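Local coordinates for protein arginine kinase (Anthopleura japonica, PDB 4RF6) that catalyses the reversible transfer of a phosphate from ATP to L-arginine, giving N(omega)-phospho-L-arginine and ADP, in a monomeric chain that contains two tandem phosphagen kinase repeats, at residues L495-T500 with A557-L562; G425-D430 with S628-N633; Y100-G105 with T269-Y274. One frame throughout, in Å; residues are numbered along the deposited sequence.

Interaction 1 (L495-T500 with A557-L562)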
ATOM      1  N   LEU A 495      10.408 -14.904   4.875  1.00 12.58           N
ATOM      2  CA  LEU A 495      10.342 -15.033   3.426  1.00 14.58           C
ATOM      3  C   LEU A 495       9.168 -14.169   2.981  1.00 16.79           C
ATOM      4  O   LEU A 495       8.442 -13.640   3.823  1.00 16.89           O
ATOM      5  CB  LEU A 495      10.197 -16.493   3.004  1.00 12.95           C
ATOM      6  CG  LEU A 495      11.439 -17.340   3.312  1.00 12.80           C
ATOM      7  CD1 LEU A 495      11.137 -18.831   3.298  1.00 13.68           C
ATOM      8  CD2 LEU A 495      12.538 -17.025   2.317  1.00  9.15           C
ATOM      9  N   THR A 496       8.995 -13.994   1.675  1.00 15.24           N
ATOM     10  CA  THR A 496       7.926 -13.141   1.148  1.00 14.42           C
ATOM     11  C   THR A 496       6.521 -13.346   1.758  1.00 14.05           C
ATOM     12  O   THR A 496       5.837 -12.361   2.061  1.00 14.32           O
ATOM     13  CB  THR A 496       7.881 -13.198  -0.399  1.00 16.81           C
ATOM     14  OG1 THR A 496       9.090 -12.625  -0.923  1.00 21.77           O
ATOM     15  CG2 THR A 496       6.714 -12.413  -0.930  1.00 21.88           C
ATOM     16  N   PRO A 497       6.082 -14.609   1.947  1.00 14.60           N
ATOM     17  CA  PRO A 497       4.714 -14.767   2.469  1.00 14.71           C
ATOM     18  C   PRO A 497       4.557 -14.307   3.913  1.00 17.49           C
ATOM     19  O   PRO A 497       3.426 -14.056   4.341  1.00 20.28           O
ATOM     20  CB  PRO A 497       4.488 -16.280   2.398  1.00 14.19           C
ATOM     21  CG  PRO A 497       5.446 -16.765   1.346  1.00 17.04           C
ATOM     22  CD  PRO A 497       6.656 -15.902   1.533  1.00 13.03           C
ATOM     23  N   GLY A 498       5.656 -14.213   4.660  1.00 16.78           N
ATOM     24  CA  GLY A 498       5.569 -13.888   6.076  1.00 15.07           C
ATOM     25  C   GLY A 498       6.032 -12.485   6.426  1.00 16.03           C
ATOM     26  O   GLY A 498       6.054 -12.106   7.600  1.00 16.42           O
ATOM     27  N   LEU A 499       6.399 -11.711   5.406  1.00 17.17           N
ATOM     28  CA  LEU A 499       6.950 -10.369   5.610  1.00 16.64           C
ATOM     29  C   LEU A 499       5.988  -9.422   6.320  1.00 18.49           C
ATOM     30  O   LEU A 499       4.789  -9.399   6.025  1.00 15.98           O
ATOM     31  CB  LEU A 499       7.356  -9.740   4.270  1.00 16.31           C
ATOM     32  CG  LEU A 499       8.603 -10.235   3.548  1.00 16.96           C
ATOM     33  CD1 LEU A 499       8.790  -9.474   2.235  1.00 19.90           C
ATOM     34  CD2 LEU A 499       9.831 -10.079   4.425  1.00 16.92           C
ATOM     35  N   THR A 500       6.525  -8.634   7.253  1.00 21.89           N
ATOM     36  CA  THR A 500       5.783  -7.526   7.845  1.00 20.68           C
ATOM     37  C   THR A 500       5.997  -6.296   6.976  1.00 18.06           C
ATOM     38  O   THR A 500       6.868  -6.292   6.100  1.00 16.83           O
ATOM     39  CB  THR A 500       6.248  -7.201   9.275  1.00 21.73           C
ATOM     40  OG1 THR A 500       7.598  -6.720   9.242  1.00 20.65           O
ATOM     41  CG2 THR A 500       6.159  -8.428  10.176  1.00 22.33           C
ATOM     42  N   ALA A 557      -1.344 -17.032  -0.574  1.00 18.72           N
ATOM     43  CA  ALA A 557      -0.140 -17.352   0.185  1.00 20.10           C
ATOM     44  C   ALA A 557       0.274 -16.181   1.071  1.00 20.24           C
ATOM     45  O   ALA A 557       1.129 -16.330   1.943  1.00 24.57           O
ATOM     46  CB  ALA A 557       0.994 -17.721  -0.761  1.00 15.79           C
ATOM     47  N   GLY A 558      -0.309 -15.011   0.827  1.00 18.98           N
ATOM     48  CA  GLY A 558       0.018 -13.829   1.608  1.00 19.10           C
ATOM     49  C   GLY A 558       1.106 -12.985   0.973  1.00 19.42           C
ATOM     50  O   GLY A 558       1.635 -12.055   1.593  1.00 24.16           O
ATOM     51  N   VAL A 559       1.441 -13.313  -0.270  1.00 13.98           N
ATOM     52  CA  VAL A 559       2.536 -12.662  -0.994  1.00 14.89           C
ATOM     53  C   VAL A 559       2.192 -11.241  -1.473  1.00 17.43           C
ATOM     54  O   VAL A 559       3.075 -10.382  -1.585  1.00 17.28           O
ATOM     55  CB  VAL A 559       2.999 -13.561  -2.168  1.00 20.36           C
ATOM     56  CG1 VAL A 559       3.959 -12.831  -3.094  1.00 16.76           C
ATOM     57  CG2 VAL A 559       3.653 -14.829  -1.630  1.00 20.55           C
ATOM     58  N   ASN A 560       0.912 -10.980  -1.734  1.00 17.52           N
ATOM     59  CA  ASN A 560       0.510  -9.705  -2.339  1.00 17.20           C
ATOM     60  C   ASN A 560       0.257  -8.556  -1.359  1.00 19.73           C
ATOM     61  O   ASN A 560      -0.230  -7.500  -1.766  1.00 23.27           O
ATOM     62  CB  ASN A 560      -0.743  -9.888  -3.200  1.00 18.60           C
ATOM     63  CG  ASN A 560      -0.451 -10.525  -4.540  1.00 22.99           C
ATOM     64  OD1 ASN A 560       0.666 -10.442  -5.056  1.00 24.43           O
ATOM     65  ND2 ASN A 560      -1.472 -11.147  -5.130  1.00 23.99           N
ATOM     66  N   LYS A 561       0.571  -8.762  -0.083  1.00 15.53           N
ATOM     67  CA  LYS A 561       0.207  -7.805   0.968  1.00 17.98           C
ATOM     68  C   LYS A 561       0.728  -6.398   0.693  1.00 18.25           C
ATOM     69  O   LYS A 561       1.889  -6.222   0.311  1.00 15.06           O
ATOM     70  CB  LYS A 561       0.698  -8.271   2.347  1.00 21.20           C
ATOM     71  CG  LYS A 561       0.097  -9.581   2.849  1.00 23.63           C
ATOM     72  CD  LYS A 561       0.368  -9.767   4.345  1.00 25.98           C
ATOM     73  CE  LYS A 561       0.169 -11.213   4.799  1.00 26.01           C
ATOM     74  NZ  LYS A 561       1.367 -12.050   4.498  1.00 26.65           N
ATOM     75  N   LEU A 562      -0.151  -5.410   0.873  1.00 19.18           N
ATOM     76  CA  LEU A 562       0.196  -3.994   0.741  1.00 18.73           C
ATOM     77  C   LEU A 562       0.683  -3.595  -0.656  1.00 19.92           C
ATOM     78  O   LEU A 562       1.431  -2.624  -0.800  1.00 23.16           O
ATOM     79  CB  LEU A 562       1.236  -3.596   1.794  1.00 14.63           C
ATOM     80  CG  LEU A 562       0.898  -3.901   3.253  1.00 17.02           C
ATOM     81  CD1 LEU A 562       1.925  -3.241   4.171  1.00 16.77           C
ATOM     82  CD2 LEU A 562      -0.526  -3.462   3.626  1.00 16.71           C
TER
HETATM   83  O   HOH W   1       4.947 -10.185   0.648  1.00 23.30           O
HETATM   84  O   HOH W   2       3.824 -10.478   3.648  1.00 24.17           O
HETATM   85  O   HOH W   3       2.923 -10.861   6.842  1.00 22.63           O

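Interaction 2 (G425-D430 with S628-N633)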
ATOM      1  N   GLY A 425       1.002 -26.285  -3.334  1.00 29.38           N
ATOM      2  CA  GLY A 425       0.021 -25.819  -2.376  1.00 28.25           C
ATOM      3  C   GLY A 425       0.615 -25.434  -1.040  1.00 25.45           C
ATOM      4  O   GLY A 425      -0.122 -25.154  -0.090  1.00 27.43           O
ATOM      5  N   VAL A 426       1.945 -25.426  -0.958  1.00 18.49           N
ATOM      6  CA  VAL A 426       2.616 -25.071   0.291  1.00 18.03           C
ATOM      7  C   VAL A 426       3.667 -23.987   0.090  1.00 21.01           C
ATOM      8  O   VAL A 426       4.543 -24.095  -0.778  1.00 18.12           O
ATOM      9  CB  VAL A 426       3.239 -26.296   0.969  1.00 16.03           C
ATOM     10  CG1 VAL A 426       3.725 -25.935   2.360  1.00 14.13           C
ATOM     11  CG2 VAL A 426       2.208 -27.403   1.079  1.00 21.56           C
ATOM     12  N   TYR A 427       3.566 -22.936   0.894  1.00 15.31           N
ATOM     13  CA  TYR A 427       4.539 -21.857   0.855  1.00 16.70           C
ATOM     14  C   TYR A 427       5.143 -21.739   2.242  1.00 17.54           C
ATOM     15  O   TYR A 427       4.456 -21.982   3.227  1.00 16.16           O
ATOM     16  CB  TYR A 427       3.855 -20.548   0.463  1.00 15.49           C
ATOM     17  CG  TYR A 427       3.404 -20.495  -0.979  1.00 16.22           C
ATOM     18  CD1 TYR A 427       2.196 -21.060  -1.382  1.00 18.64           C
ATOM     19  CD2 TYR A 427       4.187 -19.879  -1.936  1.00 17.44           C
ATOM     20  CE1 TYR A 427       1.786 -21.006  -2.714  1.00 20.44           C
ATOM     21  CE2 TYR A 427       3.787 -19.816  -3.257  1.00 22.18           C
ATOM     22  CZ  TYR A 427       2.597 -20.377  -3.644  1.00 23.19           C
ATOM     23  OH  TYR A 427       2.223 -20.299  -4.971  1.00 25.29           O
ATOM     24  N   ALA A 428       6.423 -21.386   2.328  1.00 10.73           N
ATOM     25  CA  ALA A 428       7.050 -21.135   3.629  1.00 11.82           C
ATOM     26  C   ALA A 428       7.003 -19.641   3.947  1.00 14.25           C
ATOM     27  O   ALA A 428       7.366 -18.818   3.103  1.00 13.91           O
ATOM     28  CB  ALA A 428       8.495 -21.634   3.625  1.00 14.47           C
ATOM     29  N   GLY A 429       6.559 -19.285   5.152  1.00 17.08           N
ATOM     30  CA  GLY A 429       6.500 -17.886   5.549  1.00 14.31           C
ATOM     31  C   GLY A 429       7.851 -17.392   6.041  1.00 12.21           C
ATOM     32  O   GLY A 429       8.124 -16.188   6.052  1.00 14.79           O
ATOM     33  N   ASP A 430       8.698 -18.329   6.459  1.00 11.23           N
ATOM     34  CA  ASP A 430      10.047 -18.000   6.910  1.00 12.84           C
ATOM     35  C   ASP A 430      10.934 -19.239   6.900  1.00 15.81           C
ATOM     36  O   ASP A 430      10.445 -20.348   6.668  1.00 17.11           O
ATOM     37  CB  ASP A 430      10.034 -17.320   8.300  1.00 14.89           C
ATOM     38  CG  ASP A 430       9.415 -18.192   9.403  1.00 19.94           C
ATOM     39  OD1 ASP A 430       9.382 -19.434   9.282  1.00 20.13           O
ATOM     40  OD2 ASP A 430       8.972 -17.618  10.420  1.00 20.85           O
ATOM     41  N   SER A 628      13.422 -20.056  -0.341  1.00 15.70           N
ATOM     42  CA  SER A 628      12.397 -19.319  -1.060  1.00 16.59           C
ATOM     43  C   SER A 628      11.084 -19.649  -0.395  1.00 17.43           C
ATOM     44  O   SER A 628      10.960 -20.707   0.228  1.00 17.48           O
ATOM     45  CB  SER A 628      12.358 -19.762  -2.522  1.00 18.43           C
ATOM     46  OG  SER A 628      11.312 -19.112  -3.219  1.00 21.62           O
ATOM     47  N   GLY A 629      10.109 -18.750  -0.511  1.00 16.78           N
ATOM     48  CA  GLY A 629       8.774 -18.998   0.003  1.00 18.23           C
ATOM     49  C   GLY A 629       8.152 -20.151  -0.758  1.00 19.97           C
ATOM     50  O   GLY A 629       7.347 -20.912  -0.212  1.00 14.93           O
ATOM     51  N   CYS A 630       8.503 -20.281  -2.036  0.58 17.61           N
ATOM     52  CA  CYS A 630       8.031 -21.404  -2.841  0.58 18.68           C
ATOM     53  C   CYS A 630       9.119 -22.467  -2.909  0.58 18.12           C
ATOM     54  O   CYS A 630      10.213 -22.206  -3.404  0.58 20.76           O
ATOM     55  CB  CYS A 630       7.647 -20.947  -4.253  0.58 22.09           C
ATOM     56  SG  CYS A 630       6.861 -22.235  -5.280  0.58 28.43           S
ATOM     57  N   PRO A 631       8.824 -23.670  -2.395  1.00 18.18           N
ATOM     58  CA  PRO A 631       9.776 -24.788  -2.350  1.00 18.67           C
ATOM     59  C   PRO A 631      10.273 -25.226  -3.728  1.00 15.93           C
ATOM     60  O   PRO A 631      11.264 -25.949  -3.797  1.00 15.11           O
ATOM     61  CB  PRO A 631       8.965 -25.911  -1.691  1.00 18.52           C
ATOM     62  CG  PRO A 631       7.901 -25.192  -0.886  1.00 20.17           C
ATOM     63  CD  PRO A 631       7.548 -23.995  -1.730  1.00 17.71           C
ATOM     64  N   THR A 632       9.609 -24.799  -4.802  1.00 17.79           N
ATOM     65  CA  THR A 632      10.089 -25.096  -6.150  1.00 17.39           C
ATOM     66  C   THR A 632      11.339 -24.296  -6.501  1.00 16.75           C
ATOM     67  O   THR A 632      12.091 -24.670  -7.400  1.00 17.72           O
ATOM     68  CB  THR A 632       9.014 -24.837  -7.230  1.00 23.31           C
ATOM     69  OG1 THR A 632       8.681 -23.442  -7.267  1.00 25.28           O
ATOM     70  CG2 THR A 632       7.776 -25.652  -6.954  1.00 21.96           C
ATOM     71  N   ASN A 633      11.557 -23.195  -5.791  1.00 13.61           N
ATOM     72  CA  ASN A 633      12.689 -22.319  -6.071  1.00 14.91           C
ATOM     73  C   ASN A 633      13.878 -22.509  -5.132  1.00 17.42           C
ATOM     74  O   ASN A 633      14.747 -21.639  -5.046  1.00 19.16           O
ATOM     75  CB  ASN A 633      12.252 -20.855  -6.032  1.00 20.73           C
ATOM     76  CG  ASN A 633      11.783 -20.351  -7.378  1.00 34.76           C
ATOM     77  OD1 ASN A 633      12.593 -19.949  -8.214  1.00 40.40           O
ATOM     78  ND2 ASN A 633      10.471 -20.360  -7.594  1.00 37.01           N
TER

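Interaction 3 (Y100-G105 with T269-Y274)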
ATOM      1  N   TYR A 100     -23.660  15.753  21.925  1.00 32.78           N
ATOM      2  CA  TYR A 100     -22.872  16.851  22.503  1.00 29.31           C
ATOM      3  C   TYR A 100     -23.719  18.078  22.830  1.00 30.57           C
ATOM      4  O   TYR A 100     -24.578  18.482  22.046  1.00 30.68           O
ATOM      5  CB  TYR A 100     -21.694  17.258  21.603  1.00 27.73           C
ATOM      6  CG  TYR A 100     -20.881  18.413  22.171  1.00 26.15           C
ATOM      7  CD1 TYR A 100     -19.961  18.204  23.195  1.00 27.42           C
ATOM      8  CD2 TYR A 100     -21.050  19.709  21.700  1.00 26.65           C
ATOM      9  CE1 TYR A 100     -19.226  19.252  23.724  1.00 28.16           C
ATOM     10  CE2 TYR A 100     -20.320  20.765  22.223  1.00 25.42           C
ATOM     11  CZ  TYR A 100     -19.410  20.529  23.230  1.00 27.89           C
ATOM     12  OH  TYR A 100     -18.683  21.580  23.748  1.00 30.62           O
ATOM     13  N   LYS A 101     -23.474  18.655  24.005  1.00 32.75           N
ATOM     14  CA  LYS A 101     -24.103  19.911  24.404  1.00 32.50           C
ATOM     15  C   LYS A 101     -23.038  20.979  24.591  1.00 30.97           C
ATOM     16  O   LYS A 101     -22.064  20.763  25.313  1.00 28.89           O
ATOM     17  CB  LYS A 101     -24.887  19.740  25.709  1.00 35.91           C
ATOM     18  CG  LYS A 101     -26.111  18.851  25.586  1.00 37.35           C
ATOM     19  CD  LYS A 101     -26.996  19.326  24.447  1.00 39.07           C
ATOM     20  CE  LYS A 101     -27.999  18.260  24.050  1.00 39.33           C
ATOM     21  NZ  LYS A 101     -28.711  17.701  25.230  1.00 43.23           N
ATOM     22  N   LEU A 102     -23.230  22.130  23.945  1.00 30.75           N
ATOM     23  CA  LEU A 102     -22.279  23.239  24.021  1.00 29.16           C
ATOM     24  C   LEU A 102     -21.987  23.634  25.473  1.00 32.07           C
ATOM     25  O   LEU A 102     -20.864  24.006  25.812  1.00 30.58           O
ATOM     26  CB  LEU A 102     -22.807  24.433  23.222  1.00 27.99           C
ATOM     27  CG  LEU A 102     -22.895  24.189  21.716  1.00 28.23           C
ATOM     28  CD1 LEU A 102     -24.125  24.849  21.121  1.00 29.67           C
ATOM     29  CD2 LEU A 102     -21.647  24.680  21.012  1.00 27.28           C
ATOM     30  N   ALA A 103     -23.001  23.525  26.328  1.00 33.82           N
ATOM     31  CA  ALA A 103     -22.855  23.830  27.749  1.00 35.63           C
ATOM     32  C   ALA A 103     -21.824  22.932  28.446  1.00 36.51           C
ATOM     33  O   ALA A 103     -21.152  23.358  29.391  1.00 34.60           O
ATOM     34  CB  ALA A 103     -24.204  23.732  28.445  1.00 36.34           C
ATOM     35  N   THR A 104     -21.718  21.690  27.981  1.00 36.39           N
ATOM     36  CA  THR A 104     -20.800  20.711  28.559  1.00 36.39           C
ATOM     37  C   THR A 104     -19.345  21.136  28.386  1.00 37.82           C
ATOM     38  O   THR A 104     -18.526  20.974  29.296  1.00 37.72           O
ATOM     39  CB  THR A 104     -20.994  19.320  27.919  1.00 37.23           C
ATOM     40  OG1 THR A 104     -22.365  18.920  28.046  1.00 37.49           O
ATOM     41  CG2 THR A 104     -20.101  18.282  28.586  1.00 37.50           C
ATOM     42  N   GLY A 105     -19.020  21.676  27.214  1.00 33.86           N
ATOM     43  CA  GLY A 105     -17.661  22.101  26.938  1.00 31.11           C
ATOM     44  C   GLY A 105     -16.860  21.001  26.267  1.00 31.60           C
ATOM     45  O   GLY A 105     -17.265  19.839  26.279  1.00 27.18           O
ATOM     46  N   THR A 269     -11.955  27.477  21.079  1.00 32.53           N
ATOM     47  CA  THR A 269     -12.795  27.947  22.197  1.00 30.60           C
ATOM     48  C   THR A 269     -13.204  26.765  23.083  1.00 28.58           C
ATOM     49  O   THR A 269     -13.258  25.629  22.605  1.00 24.59           O
ATOM     50  CB  THR A 269     -14.095  28.627  21.713  1.00 31.64           C
ATOM     51  OG1 THR A 269     -14.979  27.636  21.171  1.00 31.65           O
ATOM     52  CG2 THR A 269     -13.809  29.699  20.661  1.00 32.10           C
ATOM     53  N   LYS A 270     -13.485  27.013  24.361  1.00 21.90           N
ATOM     54  CA  LYS A 270     -13.879  25.927  25.264  1.00 24.55           C
ATOM     55  C   LYS A 270     -15.091  25.158  24.725  1.00 23.70           C
ATOM     56  O   LYS A 270     -15.119  23.928  24.726  1.00 25.76           O
ATOM     57  CB  LYS A 270     -14.202  26.469  26.659  1.00 28.95           C
ATOM     58  CG  LYS A 270     -14.625  25.381  27.646  1.00 34.27           C
ATOM     59  CD  LYS A 270     -13.564  24.284  27.733  1.00 37.93           C
ATOM     60  CE  LYS A 270     -14.006  23.127  28.620  1.00 42.91           C
ATOM     61  NZ  LYS A 270     -12.948  22.083  28.719  1.00 44.02           N
ATOM     62  N   LYS A 271     -16.078  25.908  24.245  1.00 24.23           N
ATOM     63  CA  LYS A 271     -17.347  25.351  23.779  1.00 27.93           C
ATOM     64  C   LYS A 271     -17.247  24.597  22.450  1.00 25.46           C
ATOM     65  O   LYS A 271     -17.892  23.556  22.272  1.00 26.48           O
ATOM     66  CB  LYS A 271     -18.353  26.488  23.631  1.00 33.98           C
ATOM     67  CG  LYS A 271     -19.800  26.092  23.737  1.00 39.68           C
ATOM     68  CD  LYS A 271     -20.664  27.311  24.074  1.00 42.68           C
ATOM     69  CE  LYS A 271     -20.276  28.525  23.237  1.00 42.18           C
ATOM     70  NZ  LYS A 271     -21.029  29.750  23.635  1.00 41.55           N
ATOM     71  N   HIS A 272     -16.451  25.125  21.520  1.00 24.73           N
ATOM     72  CA  HIS A 272     -16.412  24.595  20.153  1.00 27.13           C
ATOM     73  C   HIS A 272     -15.205  23.719  19.812  1.00 28.60           C
ATOM     74  O   HIS A 272     -15.204  23.057  18.773  1.00 27.70           O
ATOM     75  CB  HIS A 272     -16.444  25.729  19.117  1.00 27.92           C
ATOM     76  CG  HIS A 272     -17.684  26.565  19.145  1.00 31.60           C
ATOM     77  ND1 HIS A 272     -17.772  27.741  19.860  1.00 33.46           N
ATOM     78  CD2 HIS A 272     -18.878  26.415  18.523  1.00 32.14           C
ATOM     79  CE1 HIS A 272     -18.968  28.271  19.687  1.00 32.36           C
ATOM     80  NE2 HIS A 272     -19.661  27.487  18.880  1.00 30.31           N
ATOM     81  N   GLY A 273     -14.166  23.731  20.637  1.00 26.64           N
ATOM     82  CA  GLY A 273     -12.936  23.070  20.229  1.00 23.71           C
ATOM     83  C   GLY A 273     -12.291  23.914  19.141  1.00 19.80           C
ATOM     84  O   GLY A 273     -12.422  25.142  19.141  1.00 16.85           O
ATOM     85  N   TYR A 274     -11.603  23.276  18.203  1.00 19.22           N
ATOM     86  CA  TYR A 274     -11.034  24.024  17.088  1.00 19.60           C
ATOM     87  C   TYR A 274     -12.109  24.512  16.119  1.00 21.14           C
ATOM     88  O   TYR A 274     -12.998  23.754  15.714  1.00 23.67           O
ATOM     89  CB  TYR A 274      -9.954  23.200  16.383  1.00 17.35           C
ATOM     90  CG  TYR A 274      -8.784  22.952  17.300  1.00 21.03           C
ATOM     91  CD1 TYR A 274      -7.865  23.962  17.562  1.00 21.01           C
ATOM     92  CD2 TYR A 274      -8.619  21.728  17.940  1.00 20.43           C
ATOM     93  CE1 TYR A 274      -6.802  23.753  18.416  1.00 22.56           C
ATOM     94  CE2 TYR A 274      -7.561  21.511  18.796  1.00 22.30           C
ATOM     95  CZ  TYR A 274      -6.663  22.530  19.034  1.00 23.31           C
ATOM     96  OH  TYR A 274      -5.603  22.323  19.881  1.00 26.96           O
TER

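Interaction 1 (L495-T500 with A557-L562)
The compact ring of Pro497 reaches residues 557-562 through two of its carbons: CB rests on the carbonyl oxygen of Ala557, CB to O 3.4 Å, and CG meets CG2 of Val559 at 4.0 Å. The two side chains lie side by side and point the same way, so the stiff ring and the branched valine meet carbon to carbon. Thr496 adds its methyl, CG2 to Val559 CG1 being 3.5 Å, while its OG1 turns to a weak bond with the backbone of Glu584; a threonine thus serves an apolar and a polar neighbour at once.

Beyond this apolar patch the chemistry turns to amine and water. The long chain of Lys561 bends at its last torsion (chi4 82°), bringing NZ back to Gly558 O at 2.9 Å, with the donor tilted 17° from the carbonyl plane. NZ also lies 2.9 Å from Pro497 O, but at an angle too poor for a hydrogen bond. Two waters link NZ to Leu499 O, one of them also reaching Thr496 O, and a third joins Thr496 O, at 2.7 Å, to Val559 O. Direct hydrogen bonds between the segments are absent, and water supplies the polar link.

Gly558 suits its place because it ends helix 552-557 in a Schellman motif with a positive phi of 94°. On the other side Thr500 is the N-cap of helix 501-516, whose Arg504 touches Lys561 and Leu499. The contact therefore joins the end of one helix to the start of another, in loops that lead from strand 479-488 and toward strand 568-572.

Interaction 2 (G425-D430 with S628-N633)
Ala428 N donates to Gly629 O across 2.7 Å, nearly straight at 159°, and enters in the carbonyl plane on a lone pair. The same oxygen receives a CA-H contact from Tyr427, CA to O 3.1 Å, and a second one runs back from Gly629 CA to Ala428 O at 3.4 Å. That approach brings Ala428 CA to 4.5 Å from Gly629 CA, and Gly629 carries no side chain to come up against Ala428 O. Ala428 O is buried without a polar partner, so the weak CA-H contact is what it has from this side. Next to the bond, Pro631 sets CD against Val426 O at 3.2 Å, and the Tyr427 ring comes obliquely to the other segment, CE2 to Cys630 CB 4.1 Å. With CG of Tyr427 beside the backbone N (chi1 -70°), its CD2 comes to 3.7 Å from Gly629 O, again obliquely to the ring.

In sequence, Gly425, Val426 and Tyr427 match Gly73, Val74 and Tyr75 of the first repeat, and Cys630 matches Cys278, all assigned to substrate binding by similarity. The pair is consistent with the phosphagen kinase arrangement in which a loop of the small N-terminal domain meets the cysteine loop of the catalytic domain.

Further out, Ser628 OG accepts from Cys630 N at 3.3 Å in an ST turn and also bonds Asp585, while Ser628 O takes the hydroxyl of Tyr434. Helix 438-448 covers Val426 and Ala428 with Phe441, and helix 552-557 lies against the Tyr427 ring. Asp430, just ahead of the turn into helix 433-436, caps Cys433 N with OD1 and bonds Thr403 with OD2.

Interaction 3 (Y100-G105 with T269-Y274)
This is a mixed contact, one short hydrogen bond beside an aliphatic patch, between the loop that follows helix 86-96 and the turn between the short strands 268-269 and 273-274. Tyr100 OH donates to Lys271 O at 2.6 Å, and the acceptor lies at the edge of the phenol ring, near its plane. The hydroxyl approaches from one side of the carbonyl axis, with a C=O...donor angle of 136°, and is tilted 22° from the carbonyl plane. CG of Tyr100 stands anti to its own backbone nitrogen (chi1 179°), which extends the ring toward the turn; a tyrosine suits this place because its rigid ring carries a donor far from its backbone.

Leu102 and Lys271 run across each other. Leu102 CB presses on Lys271 CG at 3.5 Å, tighter than usual for two carbons, and Leu102 O lies 3.1 Å from the same CG. The methylenes of the lysine thus supply the apolar surface. One branch of the leucine goes further: CD2 reaches His272 NE2 at 4.0 Å, while Ile93 of helix 86-96 touches both residues.

Gly105, at a positive phi that suits glycine, passes close to Lys270, its C 3.7 Å from Lys270 O. The amine of Lys270 bonds His106 O just beyond, so a further bond ties the turn to the residue after Gly105.

The turn itself is built from within: Thr269 and Gly273 exchange two backbone bonds, and Thr269 OG1 accepts from His272 N at 2.9 Å. Together with the backbone bond from Gly273 N to Thr269 O, this side-chain bond makes an ST motif, here inside the three-residue turn, 270-272, of a tight beta hairpin.

Overall arrangement
Interactions 1 and 2 lie side by side in the second repeat, their centres 11 Å apart, and along the chain the first is nested inside the loop closed by the second. A probable hydrogen bond, Leu495 N to Gly429 O, ties them directly, and Ala557 packs on Tyr427. Interaction 3 belongs to the first repeat, with its centre 46 Å from interaction 1 and 57 Å from interaction 2, and touches neither. Interaction 2 is the most buried and relies on a backbone bond with close CA-H contacts; interaction 1, partly buried, uses water and a lysine amine; interaction 3, with exposed lysines, joins a tyrosine hydroxyl to aliphatic chains.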